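Local coordinates for long-chain-fatty-acid--CoA ligase FadD13 (Mycobacterium tuberculosis CDC1551, PDB 5ZRN), which belongs to the AMP-binding family of the ANL superfamily, whose members, among them the acyl-CoA ligases, share one fold, at residues Q299-T304 and F378-I383; V245-A250 and Y274-G279; V194-R199 and A219-T224. All coordinates share one frame; numbering follows the deposited sequence.

Contact 1: residues Q299-T304 and F378-I383; sequences QGYALT and FRTGDI. With JSA (5'-O-{[(1R)-1-hydroxydodecyl]sulfamoyl}adenosine), chain C.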
loop_
_atom_site.group_PDB
_atom_site.type_symbol
_atom_site.label_atom_id
_atom_site.label_comp_id
_atom_site.label_asym_id
_atom_site.label_seq_id
_atom_site.Cartn_x
_atom_site.Cartn_y
_atom_site.Cartn_z
ATOM N N GLN A 299 1.237 15.853 -3.810
ATOM C CA GLN A 299 1.743 15.421 -2.509
ATOM C C GLN A 299 0.600 15.063 -1.551
ATOM O O GLN A 299 -0.401 15.782 -1.465
ATOM C CB GLN A 299 2.599 16.539 -1.910
ATOM C CG GLN A 299 3.588 17.138 -2.906
ATOM C CD GLN A 299 4.121 18.504 -2.476
ATOM O OE1 GLN A 299 4.010 19.486 -3.216
ATOM N NE2 GLN A 299 4.705 18.569 -1.286
ATOM N N GLY A 300 0.744 13.957 -0.829
ATOM C CA GLY A 300 -0.311 13.564 0.086
ATOM C C GLY A 300 0.132 13.367 1.519
ATOM O O GLY A 300 1.322 13.315 1.810
ATOM N N TYR A 301 -0.844 13.265 2.414
ATOM C CA TYR A 301 -0.605 13.045 3.831
ATOM C C TYR A 301 -1.531 11.918 4.243
ATOM O O TYR A 301 -2.744 11.985 4.010
ATOM C CB TYR A 301 -0.949 14.288 4.635
ATOM C CG TYR A 301 -1.245 14.010 6.098
ATOM C CD1 TYR A 301 -0.217 13.792 7.019
ATOM C CD2 TYR A 301 -2.561 14.009 6.566
ATOM C CE1 TYR A 301 -0.499 13.591 8.371
ATOM C CE2 TYR A 301 -2.850 13.813 7.905
ATOM C CZ TYR A 301 -1.821 13.606 8.806
ATOM O OH TYR A 301 -2.123 13.430 10.141
ATOM N N ALA A 302 -0.961 10.885 4.854
ATOM C CA ALA A 302 -1.735 9.731 5.276
ATOM C C ALA A 302 -0.990 8.926 6.328
ATOM O O ALA A 302 0.184 9.193 6.635
ATOM C CB ALA A 302 -2.047 8.845 4.071
ATOM N N LEU A 303 -1.689 7.937 6.875
ATOM C CA LEU A 303 -1.136 7.060 7.891
ATOM C C LEU A 303 -1.515 5.645 7.527
ATOM O O LEU A 303 -2.324 5.424 6.625
ATOM C CB LEU A 303 -1.722 7.372 9.262
ATOM C CG LEU A 303 -1.490 8.733 9.909
ATOM C CD1 LEU A 303 -2.231 9.834 9.144
ATOM C CD2 LEU A 303 -1.988 8.659 11.347
ATOM N N THR A 304 -0.933 4.686 8.236
ATOM C CA THR A 304 -1.232 3.284 8.007
ATOM C C THR A 304 -2.689 3.081 8.405
ATOM O O THR A 304 -3.443 2.381 7.740
ATOM C CB THR A 304 -0.335 2.401 8.877
ATOM O OG1 THR A 304 1.027 2.596 8.486
ATOM C CG2 THR A 304 -0.695 0.939 8.711
ATOM N N PHE A 378 -10.955 9.536 14.112
ATOM C CA PHE A 378 -9.677 8.920 14.434
ATOM C C PHE A 378 -8.615 9.971 14.714
ATOM O O PHE A 378 -8.337 10.823 13.873
ATOM C CB PHE A 378 -9.190 8.053 13.280
ATOM C CG PHE A 378 -7.778 7.574 13.447
ATOM C CD1 PHE A 378 -7.497 6.446 14.206
ATOM C CD2 PHE A 378 -6.726 8.261 12.850
ATOM C CE1 PHE A 378 -6.191 6.008 14.364
ATOM C CE2 PHE A 378 -5.419 7.834 13.000
ATOM C CZ PHE A 378 -5.152 6.705 13.757
ATOM N N ARG A 379 -8.009 9.890 15.890
ATOM C CA ARG A 379 -6.970 10.828 16.290
ATOM C C ARG A 379 -5.620 10.354 15.755
ATOM O O ARG A 379 -5.106 9.316 16.165
ATOM C CB ARG A 379 -6.957 10.930 17.811
ATOM C CG ARG A 379 -8.309 11.353 18.363
ATOM C CD ARG A 379 -8.363 11.280 19.868
ATOM N NE ARG A 379 -7.254 11.993 20.488
ATOM C CZ ARG A 379 -7.104 12.140 21.800
ATOM N NH1 ARG A 379 -7.999 11.625 22.633
ATOM N NH2 ARG A 379 -6.052 12.796 22.279
ATOM N N THR A 380 -5.053 11.124 14.831
ATOM C CA THR A 380 -3.782 10.775 14.203
ATOM C C THR A 380 -2.563 10.936 15.098
ATOM O O THR A 380 -1.522 10.324 14.850
ATOM C CB THR A 380 -3.525 11.633 12.969
ATOM O OG1 THR A 380 -3.291 12.983 13.382
ATOM C CG2 THR A 380 -4.717 11.587 12.031
ATOM N N GLY A 381 -2.692 11.768 16.127
ATOM C CA GLY A 381 -1.571 12.011 17.010
ATOM C C GLY A 381 -0.679 13.092 16.424
ATOM O O GLY A 381 0.394 13.377 16.962
ATOM N N ASP A 382 -1.115 13.690 15.315
ATOM C CA ASP A 382 -0.358 14.758 14.658
ATOM C C ASP A 382 -0.984 16.124 14.904
ATOM O O ASP A 382 -2.195 16.301 14.774
ATOM C CB ASP A 382 -0.267 14.527 13.148
ATOM C CG ASP A 382 0.636 13.369 12.789
ATOM O OD1 ASP A 382 1.740 13.276 13.365
ATOM O OD2 ASP A 382 0.247 12.561 11.923
ATOM N N ILE A 383 -0.146 17.086 15.267
ATOM C CA ILE A 383 -0.599 18.444 15.523
ATOM C C ILE A 383 -0.565 19.229 14.228
ATOM O O ILE A 383 0.365 19.090 13.434
ATOM C CB ILE A 383 0.304 19.149 16.535
ATOM C CG1 ILE A 383 0.234 18.425 17.877
ATOM C CG2 ILE A 383 -0.124 20.588 16.695
ATOM C CD1 ILE A 383 -1.164 18.367 18.461
HETATM C C4 JSA C . 3.591 13.321 6.992
HETATM C C5 JSA C . 3.133 13.355 5.683
HETATM C C6 JSA C . 3.211 14.556 4.989
HETATM N N9 JSA C . 3.431 12.077 7.432
HETATM C C2 JSA C . 4.142 15.562 6.856
HETATM C C12 JSA C . -5.592 10.025 -2.413
HETATM C C11 JSA C . -4.082 9.816 -2.527
HETATM C C10 JSA C . -3.415 9.918 -1.154
HETATM C "C9'" JSA C . -1.903 9.708 -1.247
HETATM C "C8'" JSA C . -1.277 9.727 0.149
HETATM C "C7'" JSA C . 0.224 9.433 0.114
HETATM C "C6'" JSA C . 0.766 9.317 1.539
HETATM C "C5'" JSA C . 2.264 9.006 1.563
HETATM C "C4'" JSA C . 2.745 8.833 3.005
HETATM C "C3'" JSA C . 2.061 7.633 3.661
HETATM C "C2'" JSA C . 2.298 7.600 5.172
HETATM C "C1'" JSA C . 1.576 6.398 5.783
HETATM O O1 JSA C . 2.266 5.202 5.409
HETATM N N8 JSA C . 1.525 6.501 7.248
HETATM S S1 JSA C . 2.977 6.234 7.940
HETATM O O2P JSA C . 4.029 6.129 6.877
HETATM O O1P JSA C . 2.924 4.959 8.726
HETATM O "O5'" JSA C . 3.284 7.324 8.813
HETATM C C5A JSA C . 2.286 8.313 9.080
HETATM C C4A JSA C . 2.912 9.613 9.589
HETATM O "O4'" JSA C . 3.882 10.132 8.663
HETATM C C3A JSA C . 1.866 10.721 9.702
HETATM O "O3'" JSA C . 1.145 10.558 10.927
HETATM C C2A JSA C . 2.819 11.906 9.834
HETATM O "O2'" JSA C . 3.436 11.889 11.124
HETATM C C1A JSA C . 3.852 11.568 8.756
HETATM C C8 JSA C . 2.890 11.360 6.449
HETATM N N7 JSA C . 2.706 12.133 5.380
HETATM N N3 JSA C . 4.086 14.437 7.547
HETATM N N1 JSA C . 3.720 15.631 5.607
HETATM N N6 JSA C . 2.798 14.640 3.727
#
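Tyr301 of strand 296-302 and Leu303, two residues on, meet Phe378, Thr380 and Asp382 in a buried contact of few atoms, where strand 296-302 of the large mixed sheet runs toward the corner between strands 377-380 and 382-386. The polar half is a bond from Tyr301 OH to Asp382 OD2, 3.1 Å long, which uses the anti lone pair of that oxygen; OD2 lies at the edge of the Tyr301 ring, in its plane, with the carboxylate plane turned 63° from the ring. With CG anti to the backbone N (chi1 158°), Tyr301 also brings CD1 to 3.6 Å from JSA C5. The apolar half belongs to Leu303: its CD2 lies 3.7 Å from Thr380 CB and meets the edge of the Phe378 ring at CE2, 3.9 Å away. The sequences match two signatures of the ANL superfamily, a variant of the Tyr-Gly-x-Thr-Glu motif and Arg-Thr-Gly-Asp, whose aspartate characteristically holds a ribose. Here Asp382 OD1 accepts from JSA O2' at 3.1 Å, while OD2 faces O3' at a separation too short to be trusted in detail. Arg397 forms a salt bridge with OD1. Thr380 holds the backbone of Asp382 through an ST turn, OG1 accepting from Asp382 N at 3.0 Å while also bonding to Val351 O. Glycine suits position 381, whose positive phi of 84° carries the chain round the corner. On the strand side, Gly300 O takes a bond of 2.8 Å from JSA N6.

Contact 2: residues V245-A250 and Y274-G279; sequences VCIGGA and YFITGG. With JSA (5'-O-{[(1R)-1-hydroxydodecyl]sulfamoyl}adenosine), chain C.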
loop_
_atom_site.group_PDB
_atom_site.type_symbol
_atom_site.label_atom_id
_atom_site.label_comp_id
_atom_site.label_asym_id
_atom_site.label_seq_id
_atom_site.Cartn_x
_atom_site.Cartn_y
_atom_site.Cartn_z
ATOM N N VAL A 245 5.570 5.062 -18.993
ATOM C CA VAL A 245 4.905 5.321 -17.726
ATOM C C VAL A 245 4.166 6.646 -17.805
ATOM O O VAL A 245 4.642 7.598 -18.418
ATOM C CB VAL A 245 5.921 5.411 -16.562
ATOM C CG1 VAL A 245 5.253 5.979 -15.324
ATOM C CG2 VAL A 245 6.489 4.041 -16.260
ATOM N N CYS A 246 2.995 6.694 -17.182
ATOM C CA CYS A 246 2.199 7.905 -17.156
ATOM C C CYS A 246 2.254 8.501 -15.754
ATOM O O CYS A 246 2.236 9.717 -15.586
ATOM C CB CYS A 246 0.741 7.595 -17.485
ATOM S SG CYS A 246 0.447 6.627 -18.950
ATOM N N ILE A 247 2.314 7.631 -14.749
ATOM C CA ILE A 247 2.314 8.079 -13.362
ATOM C C ILE A 247 3.367 7.368 -12.531
ATOM O O ILE A 247 3.612 6.180 -12.714
ATOM C CB ILE A 247 0.945 7.813 -12.710
ATOM C CG1 ILE A 247 -0.171 8.334 -13.613
ATOM C CG2 ILE A 247 0.890 8.462 -11.334
ATOM C CD1 ILE A 247 -1.544 7.867 -13.197
ATOM N N GLY A 248 3.974 8.094 -11.601
ATOM C CA GLY A 248 4.984 7.483 -10.766
ATOM C C GLY A 248 4.895 7.875 -9.305
ATOM O O GLY A 248 4.718 9.048 -8.973
ATOM N N GLY A 249 5.007 6.882 -8.428
ATOM C CA GLY A 249 4.973 7.143 -7.001
ATOM C C GLY A 249 6.402 7.263 -6.502
ATOM O O GLY A 249 7.301 6.573 -6.994
ATOM N N ALA A 250 6.625 8.144 -5.535
ATOM C CA ALA A 250 7.960 8.338 -4.991
ATOM C C ALA A 250 7.932 9.226 -3.762
ATOM O O ALA A 250 6.888 9.756 -3.382
ATOM C CB ALA A 250 8.857 8.951 -6.043
ATOM N N TYR A 274 2.892 12.897 -14.127
ATOM C CA TYR A 274 3.222 13.357 -12.775
ATOM C C TYR A 274 3.663 12.294 -11.780
ATOM O O TYR A 274 3.520 11.089 -12.013
ATOM C CB TYR A 274 2.030 14.109 -12.166
ATOM C CG TYR A 274 0.811 13.243 -11.931
ATOM C CD1 TYR A 274 -0.137 13.041 -12.940
ATOM C CD2 TYR A 274 0.615 12.605 -10.705
ATOM C CE1 TYR A 274 -1.258 12.222 -12.731
ATOM C CE2 TYR A 274 -0.495 11.785 -10.483
ATOM C CZ TYR A 274 -1.427 11.597 -11.501
ATOM O OH TYR A 274 -2.518 10.788 -11.281
ATOM N N PHE A 275 4.194 12.772 -10.657
ATOM C CA PHE A 275 4.652 11.919 -9.563
ATOM C C PHE A 275 3.726 12.157 -8.378
ATOM O O PHE A 275 3.187 13.256 -8.219
ATOM C CB PHE A 275 6.076 12.292 -9.112
ATOM C CG PHE A 275 7.171 11.766 -9.997
ATOM C CD1 PHE A 275 7.908 12.631 -10.802
ATOM C CD2 PHE A 275 7.487 10.408 -10.004
ATOM C CE1 PHE A 275 8.954 12.147 -11.606
ATOM C CE2 PHE A 275 8.524 9.917 -10.800
ATOM C CZ PHE A 275 9.259 10.790 -11.604
ATOM N N ILE A 276 3.541 11.126 -7.557
ATOM C CA ILE A 276 2.729 11.244 -6.350
ATOM C C ILE A 276 3.743 11.058 -5.234
ATOM O O ILE A 276 4.576 10.148 -5.294
ATOM C CB ILE A 276 1.670 10.126 -6.227
ATOM C CG1 ILE A 276 0.723 10.154 -7.425
ATOM C CG2 ILE A 276 0.874 10.308 -4.939
ATOM C CD1 ILE A 276 -0.170 8.940 -7.499
ATOM N N THR A 277 3.685 11.919 -4.226
ATOM C CA THR A 277 4.620 11.826 -3.118
ATOM C C THR A 277 3.961 12.121 -1.775
ATOM O O THR A 277 2.820 12.590 -1.712
ATOM C CB THR A 277 5.819 12.789 -3.321
ATOM O OG1 THR A 277 6.815 12.519 -2.328
ATOM C CG2 THR A 277 5.380 14.242 -3.202
ATOM N N GLY A 278 4.689 11.836 -0.701
ATOM C CA GLY A 278 4.173 12.070 0.633
ATOM C C GLY A 278 5.181 11.672 1.696
ATOM O O GLY A 278 6.219 11.070 1.395
ATOM N N GLY A 279 4.872 12.005 2.946
ATOM C CA GLY A 279 5.772 11.681 4.038
ATOM C C GLY A 279 6.668 12.851 4.391
ATOM O O GLY A 279 7.370 12.818 5.402
HETATM C C4 JSA C . 3.591 13.321 6.992
HETATM C C5 JSA C . 3.133 13.355 5.683
HETATM C C6 JSA C . 3.211 14.556 4.989
HETATM N N9 JSA C . 3.431 12.077 7.432
HETATM C C2 JSA C . 4.142 15.562 6.856
HETATM C C12 JSA C . -5.592 10.025 -2.413
HETATM C C11 JSA C . -4.082 9.816 -2.527
HETATM C C10 JSA C . -3.415 9.918 -1.154
HETATM C "C9'" JSA C . -1.903 9.708 -1.247
HETATM C "C8'" JSA C . -1.277 9.727 0.149
HETATM C "C7'" JSA C . 0.224 9.433 0.114
HETATM C "C6'" JSA C . 0.766 9.317 1.539
HETATM C "C5'" JSA C . 2.264 9.006 1.563
HETATM C "C4'" JSA C . 2.745 8.833 3.005
HETATM C "C3'" JSA C . 2.061 7.633 3.661
HETATM C "C2'" JSA C . 2.298 7.600 5.172
HETATM C "C1'" JSA C . 1.576 6.398 5.783
HETATM O O1 JSA C . 2.266 5.202 5.409
HETATM N N8 JSA C . 1.525 6.501 7.248
HETATM S S1 JSA C . 2.977 6.234 7.940
HETATM O O2P JSA C . 4.029 6.129 6.877
HETATM O O1P JSA C . 2.924 4.959 8.726
HETATM O "O5'" JSA C . 3.284 7.324 8.813
HETATM C C5A JSA C . 2.286 8.313 9.080
HETATM C C4A JSA C . 2.912 9.613 9.589
HETATM O "O4'" JSA C . 3.882 10.132 8.663
HETATM C C3A JSA C . 1.866 10.721 9.702
HETATM O "O3'" JSA C . 1.145 10.558 10.927
HETATM C C2A JSA C . 2.819 11.906 9.834
HETATM O "O2'" JSA C . 3.436 11.889 11.124
HETATM C C1A JSA C . 3.852 11.568 8.756
HETATM C C8 JSA C . 2.890 11.360 6.449
HETATM N N7 JSA C . 2.706 12.133 5.380
HETATM N N3 JSA C . 4.086 14.437 7.547
HETATM N N1 JSA C . 3.720 15.631 5.607
HETATM N N6 JSA C . 2.798 14.640 3.727
#
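Two neighbouring parallel strands of the nine-stranded mixed sheet, 247-249 and 274-278, form a beta-alpha-beta crossover, pairing Ile247, Gly248 and Gly249 with Tyr274, Phe275 and Ile276; helices 252-258 and 262-265 lie in the connection. Gly248 is bonded through both its main-chain polar groups: its N gives to Tyr274 O at 3.1 Å and its O accepts from Ile276 N at 2.8 Å. Ala250 N then gives to Ile276 O at 2.9 Å. On one face of the sheet Ile247 and Tyr274 run side by side. Tyr274 CG sits between the backbone N and carbonyl carbon (chi1 65°), which lays the ring along the isoleucine, and Ile247 CG2 makes an off-centre CH-pi contact 4.2 Å from the ring centroid. The same methyl touches Ile276 CD1 at 4.0 Å. On the other face Phe275 lies close over Gly248, where there is no side chain to intervene. Its ring edge meets the glycine carbonyl, with Phe275 CD2 3.3 Å from Gly248 O. Leu255 of helix 252-258 packs on both Phe275 and Ala250. Beyond Thr277 the strand delivers Gly278 to the ligand, its CA 3.7 Å from JSA C5'. The ladder of backbone hydrogen bonds thus fixes the backbone leading to the pocket, while Gly278, having no side chain, lets the ligand's chain lie directly against it.

Contact 3: residues V194-R199 and A219-T224; sequences VRYRDR and AMRGVT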
loop_
_atom_site.group_PDB
_atom_site.type_symbol
_atom_site.label_atom_id
_atom_site.label_comp_id
_atom_site.label_asym_id
_atom_site.label_seq_id
_atom_site.Cartn_x
_atom_site.Cartn_y
_atom_site.Cartn_z
ATOM N N VAL A 194 -6.090 9.572 -12.583
ATOM C CA VAL A 194 -5.728 8.248 -13.083
ATOM C C VAL A 194 -6.676 7.917 -14.213
ATOM O O VAL A 194 -7.851 8.272 -14.154
ATOM C CB VAL A 194 -5.912 7.133 -12.047
ATOM C CG1 VAL A 194 -4.723 6.186 -12.118
ATOM C CG2 VAL A 194 -6.116 7.711 -10.669
ATOM N N ARG A 195 -6.176 7.203 -15.217
ATOM C CA ARG A 195 -6.988 6.860 -16.368
ATOM C C ARG A 195 -6.915 5.392 -16.732
ATOM O O ARG A 195 -5.899 4.731 -16.516
ATOM C CB ARG A 195 -6.546 7.682 -17.578
ATOM C CG ARG A 195 -6.442 9.165 -17.311
ATOM C CD ARG A 195 -5.887 9.915 -18.523
ATOM N NE ARG A 195 -5.671 11.328 -18.228
ATOM C CZ ARG A 195 -5.011 12.159 -19.026
ATOM N NH1 ARG A 195 -4.509 11.710 -20.173
ATOM N NH2 ARG A 195 -4.828 13.426 -18.669
ATOM N N TYR A 196 -8.003 4.887 -17.295
ATOM C CA TYR A 196 -8.035 3.509 -17.731
ATOM C C TYR A 196 -6.822 3.309 -18.640
ATOM O O TYR A 196 -6.452 4.207 -19.396
ATOM C CB TYR A 196 -9.320 3.238 -18.505
ATOM C CG TYR A 196 -9.413 1.836 -19.059
ATOM C CD1 TYR A 196 -9.070 0.738 -18.281
ATOM C CD2 TYR A 196 -9.889 1.610 -20.344
ATOM C CE1 TYR A 196 -9.202 -0.557 -18.767
ATOM C CE2 TYR A 196 -10.029 0.323 -20.841
ATOM C CZ TYR A 196 -9.683 -0.757 -20.047
ATOM O OH TYR A 196 -9.829 -2.035 -20.533
ATOM N N ARG A 197 -6.201 2.135 -18.532
ATOM C CA ARG A 197 -5.022 1.768 -19.312
ATOM C C ARG A 197 -3.761 2.576 -19.003
ATOM O O ARG A 197 -2.740 2.396 -19.654
ATOM C CB ARG A 197 -5.323 1.838 -20.815
ATOM C CG ARG A 197 -6.279 0.762 -21.325
ATOM C CD ARG A 197 -6.397 0.833 -22.834
ATOM N NE ARG A 197 -6.771 2.180 -23.259
ATOM C CZ ARG A 197 -6.848 2.580 -24.525
ATOM N NH1 ARG A 197 -6.573 1.734 -25.510
ATOM N NH2 ARG A 197 -7.204 3.828 -24.805
ATOM N N ASP A 198 -3.820 3.476 -18.025
ATOM C CA ASP A 198 -2.622 4.237 -17.667
ATOM C C ASP A 198 -1.553 3.233 -17.212
ATOM O O ASP A 198 -1.870 2.113 -16.793
ATOM C CB ASP A 198 -2.906 5.188 -16.498
ATOM C CG ASP A 198 -3.117 6.637 -16.929
ATOM O OD1 ASP A 198 -2.777 7.014 -18.070
ATOM O OD2 ASP A 198 -3.612 7.418 -16.093
ATOM N N ARG A 199 -0.287 3.619 -17.303
ATOM C CA ARG A 199 0.793 2.742 -16.846
ATOM C C ARG A 199 1.390 3.465 -15.649
ATOM O O ARG A 199 1.808 4.610 -15.763
ATOM C CB ARG A 199 1.830 2.531 -17.951
ATOM C CG ARG A 199 1.275 1.754 -19.140
ATOM C CD ARG A 199 2.270 1.661 -20.293
ATOM N NE ARG A 199 3.134 0.483 -20.235
ATOM C CZ ARG A 199 2.715 -0.761 -20.452
ATOM N NH1 ARG A 199 1.442 -0.996 -20.738
ATOM N NH2 ARG A 199 3.574 -1.769 -20.410
ATOM N N ALA A 219 -5.929 -2.044 -9.995
ATOM C CA ALA A 219 -6.815 -3.084 -10.515
ATOM C C ALA A 219 -8.225 -2.517 -10.642
ATOM O O ALA A 219 -8.965 -2.859 -11.557
ATOM C CB ALA A 219 -6.822 -4.283 -9.582
ATOM N N MET A 220 -8.589 -1.638 -9.716
ATOM C CA MET A 220 -9.908 -1.028 -9.720
ATOM C C MET A 220 -10.127 -0.098 -10.919
ATOM O O MET A 220 -11.219 -0.041 -11.488
ATOM C CB MET A 220 -10.115 -0.241 -8.425
ATOM C CG MET A 220 -11.527 0.300 -8.261
ATOM S SD MET A 220 -11.707 1.380 -6.841
ATOM C CE MET A 220 -12.020 0.154 -5.534
ATOM N N ARG A 221 -9.091 0.639 -11.294
ATOM C CA ARG A 221 -9.191 1.573 -12.404
ATOM C C ARG A 221 -8.797 0.894 -13.699
ATOM O O ARG A 221 -9.121 1.368 -14.787
ATOM C CB ARG A 221 -8.289 2.784 -12.147
ATOM C CG ARG A 221 -8.098 3.744 -13.332
ATOM C CD ARG A 221 -9.371 4.485 -13.724
ATOM N NE ARG A 221 -10.268 3.658 -14.527
ATOM C CZ ARG A 221 -11.399 4.095 -15.083
ATOM N NH1 ARG A 221 -11.783 5.358 -14.921
ATOM N NH2 ARG A 221 -12.137 3.273 -15.821
ATOM N N GLY A 222 -8.106 -0.233 -13.575
ATOM C CA GLY A 222 -7.666 -0.944 -14.757
ATOM C C GLY A 222 -6.388 -0.310 -15.268
ATOM O O GLY A 222 -6.283 0.053 -16.440
ATOM N N VAL A 223 -5.425 -0.159 -14.365
ATOM C CA VAL A 223 -4.128 0.412 -14.692
ATOM C C VAL A 223 -3.100 -0.705 -14.820
ATOM O O VAL A 223 -3.223 -1.749 -14.178
ATOM C CB VAL A 223 -3.645 1.377 -13.587
ATOM C CG1 VAL A 223 -2.184 1.767 -13.833
ATOM C CG2 VAL A 223 -4.523 2.615 -13.549
ATOM N N THR A 224 -2.095 -0.483 -15.662
ATOM C CA THR A 224 -1.015 -1.448 -15.848
ATOM C C THR A 224 0.079 -1.097 -14.834
ATOM O O THR A 224 0.719 -0.052 -14.930
ATOM C CB THR A 224 -0.432 -1.364 -17.271
ATOM O OG1 THR A 224 -1.448 -1.703 -18.220
ATOM C CG2 THR A 224 0.745 -2.327 -17.429
HETATM O O HOH W 1 -1.521 0.300 -20.453
#
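Water 1 is gripped by three groups at the seam between Arg197, Arg199 and Thr224. It donates to Arg197 O at 2.6 Å and to Thr224 OG1, and accepts from Arg199 NH1, lying at the edge of that guanidinium. Thr224 OG1 is in turn bonded to Gln19 O, so the water and the carbonyl hold it together. Arg199 and Thr224 run side by side, with Thr224 CG2 lying 3.5 Å above the guanidinium plane toward its rim; a salt bridge to Glu243 holds the far end of the arginine. Directly between the backbones, Thr224 N gives to Asp198 O at 2.8 Å and Arg197 N to Gly222 O at 3.0 Å. The first of these opens the parallel pairing of strands 199-202 and 224-227, joined by helix 209-221 in a beta-alpha-beta crossover. Both approaches to the strands bend sharply: residues Arg195 to Asp198 make a type II turn, and Gly222 leaves the helix with positive phi (82°). Asp198 braces the turn, its OD2 taking Arg195 N from above the carboxylate plane while also forming a salt bridge with Arg273. Over the turn folds Arg221, bent at chi2 (67°) and chi3 (-79°), which lays one face of its guanidinium on Tyr196 N, 3.7 Å from the plane. Tyr196 meets Arg221 O at its ring edge, takes Arg197 CG over the centre of one face, and ties its hydroxyl to Ser15. The side chains of Val194 and Val223 cross at about a right angle, CG1 of the first 3.9 Å from CG2 of the second.

Along the chain the three contacts follow in series, contact 3 closing before contact 2 opens and contact 2 before contact 1. All reach the nine-stranded mixed sheet, where 224-227, 199-202, 247-249, 274-278 and 296-302 are consecutive neighbours. The centres of contacts 3 and 2 lie about 14 Å apart, joined by probable hydrogen bonds from Cys246 and Ile247 to Arg199 O; those of contacts 2 and 1 lie about 19 Å apart, joined by a probable bond between Gly300 N and Thr277 O. Contacts 1 and 3 do not touch. Contacts 1 and 2 share JSA: neighbouring strands 274-278 and 296-302 both reach its pocket, to which 378-383, from outside this sheet, adds Asp382.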